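Sensor protein CzcS (Pseudomonas aeruginosa, PDB 5GPO) is the zinc-responsive sensor histidine kinase of a two-component system for metal detoxification, represented here by its sensor domain. Local coordinates at residues A110-K115 with V120-S125. Residues are numbered along the deposited sequence; the frame is centred on the assembly and turned at random.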
ATOM      1  N   ALA B 110      17.139   8.538   3.587  1.00 18.21           N
ATOM      2  CA  ALA B 110      18.416   8.041   4.077  1.00 18.02           C
ATOM      3  C   ALA B 110      19.193   7.387   2.944  1.00 20.42           C
ATOM      4  O   ALA B 110      18.628   6.907   1.956  1.00 19.48           O
ATOM      5  CB  ALA B 110      18.232   7.056   5.242  1.00 17.62           C
ATOM      6  N   SER B 111      20.510   7.371   3.107  1.00 18.31           N
ATOM      7  CA  SER B 111      21.373   6.627   2.207  1.00 23.91           C
ATOM      8  C   SER B 111      21.459   5.186   2.686  1.00 29.26           C
ATOM      9  O   SER B 111      21.479   4.922   3.895  1.00 24.48           O
ATOM     10  CB  SER B 111      22.771   7.247   2.131  1.00 23.34           C
ATOM     11  OG  SER B 111      22.724   8.621   1.782  1.00 27.99           O
ATOM     12  N   MET B 112      21.464   4.258   1.730  1.00 22.97           N
ATOM     13  CA  MET B 112      21.570   2.832   2.014  1.00 24.62           C
ATOM     14  C   MET B 112      22.528   2.211   1.017  1.00 21.56           C
ATOM     15  O   MET B 112      22.922   2.837   0.030  1.00 25.82           O
ATOM     16  CB  MET B 112      20.207   2.130   1.945  1.00 20.25           C
ATOM     17  CG  MET B 112      19.250   2.675   2.959  1.00 28.71           C
ATOM     18  SD  MET B 112      17.696   1.800   3.042  1.00 26.96           S
ATOM     19  CE  MET B 112      16.836   2.927   4.150  1.00 18.68           C
ATOM     20  N   ARG B 113      22.916   0.969   1.289  1.00 23.19           N
ATOM     21  CA  ARG B 113      23.633   0.165   0.310  1.00 28.23           C
ATOM     22  C   ARG B 113      22.864  -1.127   0.120  1.00 31.20           C
ATOM     23  O   ARG B 113      22.724  -1.912   1.066  1.00 25.96           O
ATOM     24  CB  ARG B 113      25.072  -0.126   0.735  1.00 30.31           C
ATOM     25  CG  ARG B 113      25.851  -0.884  -0.343  1.00 34.54           C
ATOM     26  CD  ARG B 113      27.341  -0.839  -0.069  1.00 40.10           C
ATOM     27  NE  ARG B 113      27.822   0.537   0.059  1.00 43.91           N
ATOM     28  CZ  ARG B 113      28.263   1.281  -0.953  1.00 41.59           C
ATOM     29  NH1 ARG B 113      28.297   0.790  -2.183  1.00 36.38           N
ATOM     30  NH2 ARG B 113      28.675   2.522  -0.728  1.00 45.07           N
ATOM     31  N   MET B 114      22.363  -1.332  -1.091  1.00 28.21           N
ATOM     32  CA  MET B 114      21.653  -2.551  -1.424  1.00 30.94           C
ATOM     33  C   MET B 114      22.595  -3.745  -1.326  1.00 34.67           C
ATOM     34  O   MET B 114      23.821  -3.611  -1.386  1.00 38.41           O
ATOM     35  CB  MET B 114      21.050  -2.441  -2.820  1.00 34.82           C
ATOM     36  CG  MET B 114      20.016  -1.334  -2.932  1.00 30.19           C
ATOM     37  SD  MET B 114      19.149  -1.373  -4.495  1.00 33.04           S
ATOM     38  CE  MET B 114      18.536  -3.064  -4.507  1.00 37.38           C
ATOM     39  N   LYS B 115      22.001  -4.929  -1.157  1.00 41.14           N
ATOM     40  CA  LYS B 115      22.810  -6.118  -0.917  1.00 41.38           C
ATOM     41  C   LYS B 115      23.742  -6.402  -2.087  1.00 38.15           C
ATOM     42  O   LYS B 115      24.859  -6.889  -1.882  1.00 43.86           O
ATOM     43  CB  LYS B 115      21.914  -7.327  -0.639  1.00 40.82           C
ATOM     44  CG  LYS B 115      22.669  -8.499  -0.019  1.00 42.87           C
ATOM     45  CD  LYS B 115      21.888  -9.795  -0.122  1.00 40.22           C
ATOM     46  CE  LYS B 115      20.734  -9.847   0.861  1.00 36.75           C
ATOM     47  NZ  LYS B 115      19.902 -11.079   0.655  1.00 33.14           N
ATOM     48  N   VAL B 120      22.317   3.620  -2.711  1.00 20.55           N
ATOM     49  CA  VAL B 120      21.031   4.204  -3.068  1.00 19.09           C
ATOM     50  C   VAL B 120      20.633   5.265  -2.055  1.00 20.96           C
ATOM     51  O   VAL B 120      21.050   5.244  -0.888  1.00 19.93           O
ATOM     52  CB  VAL B 120      19.901   3.144  -3.204  1.00 16.72           C
ATOM     53  CG1 VAL B 120      20.182   2.181  -4.374  1.00 20.31           C
ATOM     54  CG2 VAL B 120      19.635   2.391  -1.867  1.00 15.77           C
ATOM     55  N   GLN B 121      19.827   6.213  -2.520  1.00 15.93           N
ATOM     56  CA  GLN B 121      19.145   7.173  -1.665  1.00 17.13           C
ATOM     57  C   GLN B 121      17.668   6.811  -1.656  1.00 18.59           C
ATOM     58  O   GLN B 121      17.080   6.586  -2.719  1.00 16.13           O
ATOM     59  CB  GLN B 121      19.322   8.613  -2.156  1.00 18.39           C
ATOM     60  CG  GLN B 121      20.765   9.060  -2.403  1.00 21.21           C
ATOM     61  CD  GLN B 121      21.491   9.471  -1.134  1.00 22.66           C
ATOM     62  OE1 GLN B 121      21.106   9.091  -0.032  1.00 28.58           O
ATOM     63  NE2 GLN B 121      22.548  10.263  -1.289  1.00 25.52           N
ATOM     64  N   VAL B 122      17.078   6.755  -0.464  1.00 18.11           N
ATOM     65  CA  VAL B 122      15.729   6.234  -0.258  1.00 18.67           C
ATOM     66  C   VAL B 122      14.868   7.381   0.235  1.00 19.17           C
ATOM     67  O   VAL B 122      15.172   7.990   1.267  1.00 21.30           O
ATOM     68  CB  VAL B 122      15.709   5.073   0.748  1.00 17.20           C
ATOM     69  CG1 VAL B 122      14.244   4.622   1.019  1.00 19.03           C
ATOM     70  CG2 VAL B 122      16.562   3.903   0.237  1.00 19.70           C
ATOM     71  N   LEU B 123      13.796   7.666  -0.490  1.00 17.98           N
ATOM     72  CA  LEU B 123      12.895   8.771  -0.181  1.00 17.15           C
ATOM     73  C   LEU B 123      11.515   8.187   0.096  1.00 19.81           C
ATOM     74  O   LEU B 123      10.826   7.745  -0.831  1.00 18.88           O
ATOM     75  CB  LEU B 123      12.852   9.774  -1.335  1.00 19.01           C
ATOM     76  CG  LEU B 123      14.192  10.347  -1.790  1.00 18.03           C
ATOM     77  CD1 LEU B 123      14.034  11.295  -2.993  1.00 17.82           C
ATOM     78  CD2 LEU B 123      14.881  11.087  -0.668  1.00 23.19           C
ATOM     79  N   LEU B 124      11.105   8.187   1.362  1.00 18.22           N
ATOM     80  CA  LEU B 124       9.821   7.634   1.769  1.00 18.88           C
ATOM     81  C   LEU B 124       8.887   8.758   2.201  1.00 17.85           C
ATOM     82  O   LEU B 124       9.215   9.548   3.099  1.00 18.37           O
ATOM     83  CB  LEU B 124      10.009   6.614   2.896  1.00 14.15           C
ATOM     84  CG  LEU B 124       8.776   5.962   3.524  1.00 15.51           C
ATOM     85  CD1 LEU B 124       7.993   5.116   2.521  1.00 17.04           C
ATOM     86  CD2 LEU B 124       9.248   5.094   4.704  1.00 18.59           C
ATOM     87  N   SER B 125       7.718   8.817   1.577  1.00 21.15           N
ATOM     88  CA  SER B 125       6.791   9.919   1.789  1.00 19.73           C
ATOM     89  C   SER B 125       5.446   9.379   2.243  1.00 23.72           C
ATOM     90  O   SER B 125       5.037   8.278   1.863  1.00 21.56           O
ATOM     91  CB  SER B 125       6.623  10.757   0.523  1.00 21.30           C
ATOM     92  OG  SER B 125       7.811  11.455   0.206  1.00 33.92           O
TER
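Val120 O accepts the amide of Met112 over 2.8 Å from N to O, in a nearly straight bond (171° at the hydrogen), and the CA-H of Ser111 also leans on this carbonyl, 3.4 Å from CA to O. The amide of Val120 answers at Met112 O, so this pair is bonded in both directions, as are Ala110 and Val122 two residues on. The non-hydrogen-bonded pair between them, Ser111 and Gln121, is bridged by its side chains instead. Gln121 folds back at chi2 (-81°), which swings its amide across to the neighbouring strand and sets OE1 2.5 Å from its donor, Ser111 OG, shorter than usual and of doubtful exact length. Gln121 itself packs on Leu85 of helix 75-86.

The opposite face is apolar. Met112 runs extended beyond CG and crosses Val122 obliquely, its SD lying 3.7 Å from Val122 CG2, while its CB faces Val120 CG2. Past the end of the strand, Met114 passes Val120 at about a right angle; CG touches both methyls, and SD sits 3.7 Å from Val120 CG1. Val120 is thus touched by two methionines, with Ile55 of strand 51-57 as a further neighbour. The second subunit adds Leu17 against Ala110 and Leu24 against Met114, so this face also contributes to the dimer.

An antiparallel beta hairpin results, strands 104-113 and 119-127, one face turned to helix 75-86 and the other to helix 7-25 of the partner subunit; it is the 5-4 pair of a five-stranded sheet whose order, 2-1-5-4-3, is consistent with a PAS-like sensor domain.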